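Nuclear inclusion protein A (Tobacco vein mottling virus, PDB 3MMG) probably acts as a 3C-type cysteine protease that cuts the viral polyprotein at specific sites. Local coordinates at residues Arg80-Ile85 and Val180-Lys185; Glu30-Ile35 and Asn44-Arg49. The protein carries 3 engineered substitutions. All coordinates share one frame; numbering follows the deposited sequence.

Interaction 1 (Arg80-Ile85 and Val180-Lys185); sequences RDIIVI and VEFPEK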
loop_
_atom_site.group_PDB
_atom_site.type_symbol
_atom_site.label_atom_id
_atom_site.label_comp_id
_atom_site.label_asym_id
_atom_site.label_seq_id
_atom_site.Cartn_x
_atom_site.Cartn_y
_atom_site.Cartn_z
ATOM N N ARG A 80 -0.155 2.222 -12.321
ATOM C CA ARG A 80 0.687 2.201 -11.120
ATOM C C ARG A 80 0.396 1.005 -10.227
ATOM O O ARG A 80 -0.620 0.332 -10.409
ATOM C CB ARG A 80 0.588 3.507 -10.347
ATOM C CG ARG A 80 -0.737 3.673 -9.614
ATOM C CD ARG A 80 -0.863 5.078 -9.022
ATOM N NE ARG A 80 -1.092 6.052 -10.097
ATOM C CZ ARG A 80 -1.046 7.377 -9.963
ATOM N NH1 ARG A 80 -0.775 7.938 -8.777
ATOM N NH2 ARG A 80 -1.280 8.154 -11.029
ATOM N N ASP A 81 1.289 0.757 -9.267
ATOM C CA ASP A 81 1.242 -0.466 -8.453
ATOM C C ASP A 81 0.288 -0.347 -7.263
ATOM O O ASP A 81 0.687 -0.639 -6.134
ATOM C CB ASP A 81 2.655 -0.833 -7.991
ATOM C CG ASP A 81 2.717 -2.190 -7.302
ATOM O OD1 ASP A 81 1.858 -3.063 -7.610
ATOM O OD2 ASP A 81 3.624 -2.366 -6.471
ATOM N N ILE A 82 -0.946 0.089 -7.530
ATOM C CA ILE A 82 -2.043 0.150 -6.546
ATOM C C ILE A 82 -3.320 -0.508 -7.092
ATOM O O ILE A 82 -3.680 -0.347 -8.266
ATOM C CB ILE A 82 -2.360 1.603 -6.111
ATOM C CG1 ILE A 82 -1.078 2.298 -5.594
ATOM C CG2 ILE A 82 -3.477 1.610 -5.010
ATOM C CD1 ILE A 82 -1.265 3.771 -5.171
ATOM N N ILE A 83 -4.002 -1.251 -6.223
ATOM C CA ILE A 83 -5.272 -1.886 -6.564
ATOM C C ILE A 83 -6.216 -1.736 -5.375
ATOM O O ILE A 83 -5.762 -1.655 -4.240
ATOM C CB ILE A 83 -5.091 -3.377 -6.959
ATOM C CG1 ILE A 83 -6.396 -3.931 -7.550
ATOM C CG2 ILE A 83 -4.603 -4.228 -5.779
ATOM C CD1 ILE A 83 -6.152 -4.984 -8.580
ATOM N N VAL A 84 -7.511 -1.647 -5.655
ATOM C CA VAL A 84 -8.527 -1.588 -4.618
ATOM C C VAL A 84 -9.340 -2.872 -4.737
ATOM O O VAL A 84 -9.728 -3.261 -5.830
ATOM C CB VAL A 84 -9.449 -0.336 -4.726
ATOM C CG1 VAL A 84 -10.363 -0.272 -3.538
ATOM C CG2 VAL A 84 -8.613 0.982 -4.788
ATOM N N ILE A 85 -9.561 -3.536 -3.609
ATOM C CA ILE A 85 -10.296 -4.809 -3.583
ATOM C C ILE A 85 -11.547 -4.584 -2.760
ATOM O O ILE A 85 -11.470 -4.058 -1.647
ATOM C CB ILE A 85 -9.446 -5.932 -2.904
ATOM C CG1 ILE A 85 -8.031 -6.022 -3.511
ATOM C CG2 ILE A 85 -10.148 -7.273 -2.985
ATOM C CD1 ILE A 85 -7.039 -6.596 -2.556
ATOM N N VAL A 180 4.880 3.980 -4.198
ATOM C CA VAL A 180 3.984 4.378 -5.311
ATOM C C VAL A 180 2.982 5.364 -4.740
ATOM O O VAL A 180 2.379 5.081 -3.710
ATOM C CB VAL A 180 3.231 3.180 -5.980
ATOM C CG1 VAL A 180 2.585 2.249 -4.908
ATOM C CG2 VAL A 180 2.197 3.674 -7.020
ATOM N N GLU A 181 2.814 6.507 -5.413
ATOM C CA GLU A 181 1.956 7.573 -4.912
ATOM C C GLU A 181 0.498 7.316 -5.224
ATOM O O GLU A 181 0.176 6.739 -6.259
ATOM C CB GLU A 181 2.364 8.920 -5.535
ATOM C CG GLU A 181 2.225 8.941 -7.056
ATOM C CD GLU A 181 2.013 10.325 -7.637
ATOM O OE1 GLU A 181 2.860 11.203 -7.444
ATOM O OE2 GLU A 181 0.987 10.519 -8.312
ATOM N N PHE A 182 -0.377 7.772 -4.329
ATOM C CA PHE A 182 -1.796 7.893 -4.648
ATOM C C PHE A 182 -2.005 9.002 -5.654
ATOM O O PHE A 182 -1.261 9.988 -5.646
ATOM C CB PHE A 182 -2.625 8.124 -3.371
ATOM C CG PHE A 182 -2.720 6.879 -2.554
ATOM C CD1 PHE A 182 -1.799 6.636 -1.534
ATOM C CD2 PHE A 182 -3.612 5.879 -2.908
ATOM C CE1 PHE A 182 -1.813 5.445 -0.828
ATOM C CE2 PHE A 182 -3.635 4.658 -2.201
ATOM C CZ PHE A 182 -2.726 4.442 -1.170
ATOM N N PRO A 183 -3.004 8.844 -6.528
ATOM C CA PRO A 183 -3.373 9.893 -7.462
ATOM C C PRO A 183 -4.267 10.959 -6.809
ATOM O O PRO A 183 -4.744 10.790 -5.683
ATOM C CB PRO A 183 -4.172 9.127 -8.514
ATOM C CG PRO A 183 -4.879 8.077 -7.716
ATOM C CD PRO A 183 -3.817 7.625 -6.730
ATOM N N GLU A 184 -4.472 12.060 -7.530
ATOM C CA GLU A 184 -5.381 13.118 -7.107
ATOM C C GLU A 184 -6.794 12.552 -6.982
ATOM O O GLU A 184 -7.176 11.689 -7.773
ATOM C CB GLU A 184 -5.397 14.220 -8.165
ATOM C CG GLU A 184 -5.867 15.594 -7.672
ATOM C CD GLU A 184 -5.916 16.643 -8.795
ATOM O OE1 GLU A 184 -5.480 16.353 -9.937
ATOM O OE2 GLU A 184 -6.407 17.764 -8.533
ATOM N N LYS A 185 -7.542 13.045 -5.992
ATOM C CA LYS A 185 -8.963 12.704 -5.784
ATOM C C LYS A 185 -9.174 11.191 -5.696
ATOM O O LYS A 185 -10.135 10.636 -6.258
ATOM C CB LYS A 185 -9.805 13.321 -6.907
ATOM C CG LYS A 185 -9.792 14.836 -6.851
ATOM C CD LYS A 185 -10.557 15.467 -7.984
ATOM C CE LYS A 185 -10.427 16.984 -7.905
ATOM N NZ LYS A 185 -10.756 17.625 -9.218
HETATM O O HOH W 1 -1.122 10.920 -10.827
#

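Interaction 2 (Glu30-Ile35 and Asn44-Arg49); sequences ERLFGI and NQHLFR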
loop_
_atom_site.group_PDB
_atom_site.type_symbol
_atom_site.label_atom_id
_atom_site.label_comp_id
_atom_site.label_asym_id
_atom_site.label_seq_id
_atom_site.Cartn_x
_atom_site.Cartn_y
_atom_site.Cartn_z
ATOM N N GLU A 30 2.762 -14.860 -0.711
ATOM C CA GLU A 30 3.010 -13.415 -0.855
ATOM C C GLU A 30 2.543 -12.757 0.441
ATOM O O GLU A 30 1.388 -12.883 0.789
ATOM C CB GLU A 30 2.198 -12.863 -2.040
ATOM C CG GLU A 30 2.884 -11.810 -2.849
ATOM C CD GLU A 30 3.890 -12.419 -3.786
ATOM O OE1 GLU A 30 3.501 -12.960 -4.868
ATOM O OE2 GLU A 30 5.075 -12.367 -3.418
ATOM N N ARG A 31 3.438 -12.108 1.181
ATOM C CA ARG A 31 3.049 -11.456 2.444
ATOM C C ARG A 31 3.339 -9.962 2.352
ATOM O O ARG A 31 4.496 -9.555 2.263
ATOM C CB ARG A 31 3.816 -12.060 3.612
ATOM C CG ARG A 31 3.568 -13.539 3.817
ATOM C CD ARG A 31 2.668 -13.800 5.009
ATOM N NE ARG A 31 2.945 -15.118 5.547
ATOM C CZ ARG A 31 2.579 -15.556 6.749
ATOM N NH1 ARG A 31 1.874 -14.797 7.584
ATOM N NH2 ARG A 31 2.912 -16.780 7.108
ATOM N N LEU A 32 2.275 -9.162 2.344
ATOM C CA LEU A 32 2.366 -7.705 2.228
ATOM C C LEU A 32 1.471 -7.039 3.276
ATOM O O LEU A 32 0.830 -7.722 4.090
ATOM C CB LEU A 32 1.951 -7.247 0.808
ATOM C CG LEU A 32 2.518 -7.840 -0.487
ATOM C CD1 LEU A 32 2.327 -6.849 -1.640
ATOM C CD2 LEU A 32 3.967 -8.164 -0.372
ATOM N N PHE A 33 1.450 -5.709 3.261
ATOM C CA PHE A 33 0.500 -4.935 4.066
ATOM C C PHE A 33 -0.530 -4.303 3.146
ATOM O O PHE A 33 -0.292 -4.162 1.924
ATOM C CB PHE A 33 1.245 -3.854 4.843
ATOM C CG PHE A 33 2.093 -4.393 5.964
ATOM C CD1 PHE A 33 3.394 -4.827 5.731
ATOM C CD2 PHE A 33 1.555 -4.495 7.244
ATOM C CE1 PHE A 33 4.184 -5.350 6.768
ATOM C CE2 PHE A 33 2.334 -5.008 8.290
ATOM C CZ PHE A 33 3.655 -5.425 8.045
ATOM N N GLY A 34 -1.660 -3.921 3.730
ATOM C CA GLY A 34 -2.681 -3.154 3.031
ATOM C C GLY A 34 -3.278 -2.082 3.927
ATOM O O GLY A 34 -2.947 -1.987 5.124
ATOM N N ILE A 35 -4.153 -1.271 3.341
ATOM C CA ILE A 35 -4.886 -0.232 4.068
ATOM C C ILE A 35 -6.394 -0.463 3.931
ATOM O O ILE A 35 -6.899 -0.502 2.825
ATOM C CB ILE A 35 -4.560 1.173 3.497
ATOM C CG1 ILE A 35 -3.049 1.419 3.503
ATOM C CG2 ILE A 35 -5.308 2.287 4.307
ATOM C CD1 ILE A 35 -2.600 2.663 2.713
ATOM N N ASN A 44 -0.912 -3.197 -3.041
ATOM C CA ASN A 44 -0.129 -3.188 -4.290
ATOM C C ASN A 44 -0.769 -4.113 -5.327
ATOM O O ASN A 44 -1.245 -5.188 -4.974
ATOM C CB ASN A 44 1.288 -3.697 -4.055
ATOM C CG ASN A 44 2.066 -2.846 -3.071
ATOM O OD1 ASN A 44 2.081 -3.138 -1.883
ATOM N ND2 ASN A 44 2.675 -1.762 -3.554
ATOM N N GLN A 45 -0.762 -3.721 -6.606
ATOM C CA GLN A 45 -1.115 -4.700 -7.676
ATOM C C GLN A 45 -0.291 -5.977 -7.619
ATOM O O GLN A 45 -0.822 -7.072 -7.871
ATOM C CB GLN A 45 -0.990 -4.099 -9.083
ATOM C CG GLN A 45 -2.106 -3.119 -9.395
ATOM C CD GLN A 45 -2.018 -2.580 -10.797
ATOM O OE1 GLN A 45 -1.344 -3.153 -11.631
ATOM N NE2 GLN A 45 -2.704 -1.478 -11.061
ATOM N N HIS A 46 0.975 -5.862 -7.241
ATOM C CA HIS A 46 1.871 -7.015 -7.237
ATOM C C HIS A 46 1.570 -8.082 -6.178
ATOM O O HIS A 46 2.158 -9.168 -6.200
ATOM C CB HIS A 46 3.337 -6.595 -7.233
ATOM C CG HIS A 46 3.901 -6.238 -5.890
ATOM N ND1 HIS A 46 4.063 -4.928 -5.488
ATOM C CD2 HIS A 46 4.447 -7.004 -4.911
ATOM C CE1 HIS A 46 4.648 -4.905 -4.300
ATOM N NE2 HIS A 46 4.901 -6.151 -3.930
ATOM N N LEU A 47 0.631 -7.781 -5.281
ATOM C CA LEU A 47 0.059 -8.798 -4.407
ATOM C C LEU A 47 -0.526 -9.951 -5.233
ATOM O O LEU A 47 -0.530 -11.088 -4.778
ATOM C CB LEU A 47 -1.039 -8.195 -3.521
ATOM C CG LEU A 47 -1.876 -9.147 -2.652
ATOM C CD1 LEU A 47 -0.987 -9.806 -1.588
ATOM C CD2 LEU A 47 -2.977 -8.324 -2.039
ATOM N N PHE A 48 -0.993 -9.662 -6.443
ATOM C CA PHE A 48 -1.638 -10.680 -7.279
ATOM C C PHE A 48 -0.810 -11.093 -8.491
ATOM O O PHE A 48 -1.360 -11.535 -9.508
ATOM C CB PHE A 48 -3.024 -10.212 -7.686
ATOM C CG PHE A 48 -3.897 -9.888 -6.513
ATOM C CD1 PHE A 48 -4.241 -8.573 -6.230
ATOM C CD2 PHE A 48 -4.346 -10.899 -5.674
ATOM C CE1 PHE A 48 -5.044 -8.271 -5.121
ATOM C CE2 PHE A 48 -5.140 -10.616 -4.566
ATOM C CZ PHE A 48 -5.492 -9.308 -4.292
ATOM N N ARG A 49 0.505 -10.961 -8.370
ATOM C CA ARG A 49 1.441 -11.460 -9.382
ATOM C C ARG A 49 1.133 -12.897 -9.775
ATOM O O ARG A 49 1.162 -13.247 -10.962
ATOM C CB ARG A 49 2.848 -11.443 -8.825
ATOM C CG ARG A 49 3.504 -10.118 -8.882
ATOM C CD ARG A 49 4.937 -10.253 -8.435
ATOM N NE ARG A 49 5.102 -10.713 -7.057
ATOM C CZ ARG A 49 6.262 -10.642 -6.406
ATOM N NH1 ARG A 49 7.321 -10.134 -7.015
ATOM N NH2 ARG A 49 6.375 -11.074 -5.163
HETATM O O HOH W 2 0.781 -13.250 -5.853
HETATM O O HOH W 3 -0.015 -4.684 -0.763
#

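Interaction 1 (Arg80-Ile85 and Val180-Lys185)
Arg80 starts the contact by crossing Val180 at a slant, its CB 3.7 Å from the CG2 methyl. The chain then bends at its third torsion (chi3 72°) and brings the guanidinium to the extended run Glu181-Pro183 at the end of strand 177-181. NH1 gives a fairly straight bond to the backbone O of Glu181 (2.9 Å, 160°); the oxygen lies near the guanidinium plane, while the donor sits well above the carbonyl plane. The same NH1 makes a salt bridge to Glu181 OE2 at 3.2 Å, as a hydrogen bond only weak, and a water joins Arg80 NH2 to that oxygen, weakly on the carboxylate side. Trp140 and Gln102 also bind this carboxylate, and Pro183 comes over one face of the guanidinium, displaced toward its rim.

Asp81 is the centre of an inverse gamma turn; its backbone O rests against Val180 CG1 (3.7 Å), while its carboxylate turns to Ser168, Asn44 and His46. Ile82 follows: its CG1 packs on Val180 CG1 at 3.7 Å, and the extended second torsion (chi2 178°) carries CD1 over the face of the Phe182 ring, 4.1 Å from its centroid, in a CH-pi contact. Phe100 meets the same ring edge-to-face.

Topologically, the lead into strand 83-86 of the N-terminal sheet here meets the exit of strand 177-181 of the second barrel, the two-barrel layout of chymotrypsin-like proteases. On either side of Asp81 in the sequence, Arg80 NH1 thus grips two oxygens of Glu181 and Ile82 fills the apolar side against Val180 and Phe182.

Interaction 2 (Glu30-Ile35 and Asn44-Arg49)
Leu32 sets its CD1 methyl against Asn44, His46 and Leu47, lying obliquely against the imidazole 3.5 Å from His46 NE2. The same methyl comes within 3.7 Å of Asn44 OD1 and 4.1 Å of Leu47 CB, and the two leucine side chains run antiparallel past one another. His46 reaches this spot because its CG stands between the backbone N and the carbonyl carbon (chi1 82°). Strand 28-37 thus backs the short 3-10 turn 45-47 that follows strand 40-43, the place where chymotrypsin-like proteases carry their active-site histidine; His46 NE2 is hydrogen-bonded to a polar side chain of the bound peptide. At the start of the segment Glu30 meets Arg49 in a salt bridge, OE2 to NH2; the refined 2.5 Å is short enough for its exact length to be doubtful. The oxygen lies near the guanidinium plane, yet NH2 stands above the carboxylate plane. His28 is a second partner of Glu30 OE2, and Glu217 of Arg49 NH1. One water links Glu30 OE1 to Leu47 O, donating to both (2.9 and 2.7 Å). Another bridges Phe33 O to Asn44, accepting from the backbone N and donating to OD1, while Asn44 ND2 is bonded to Asp81 OD2.

Interactions 1 and 2 have centres about 13 Å apart and join at Asp81 and His46, where Asp81 OD2 lies 2.8 Å from His46 ND1, a probable hydrogen bond consistent with the Asp-His pair of a protease triad. Asn44 ND2 reaches the same oxygen at 3.1 Å, so segment 44-49 gives Asp81 OD2 two donors, His46 and Asn44, besides Ser168. Ala151, which touches His46, probably occupies the nucleophile's position. Segment 180-185 backs the aspartate from the second barrel and 30-35 backs the histidine from the first. The bound peptide packs an aromatic side chain on Asp81 and stacks one on His46, while Glu30, Leu32 and Arg49 also touch it.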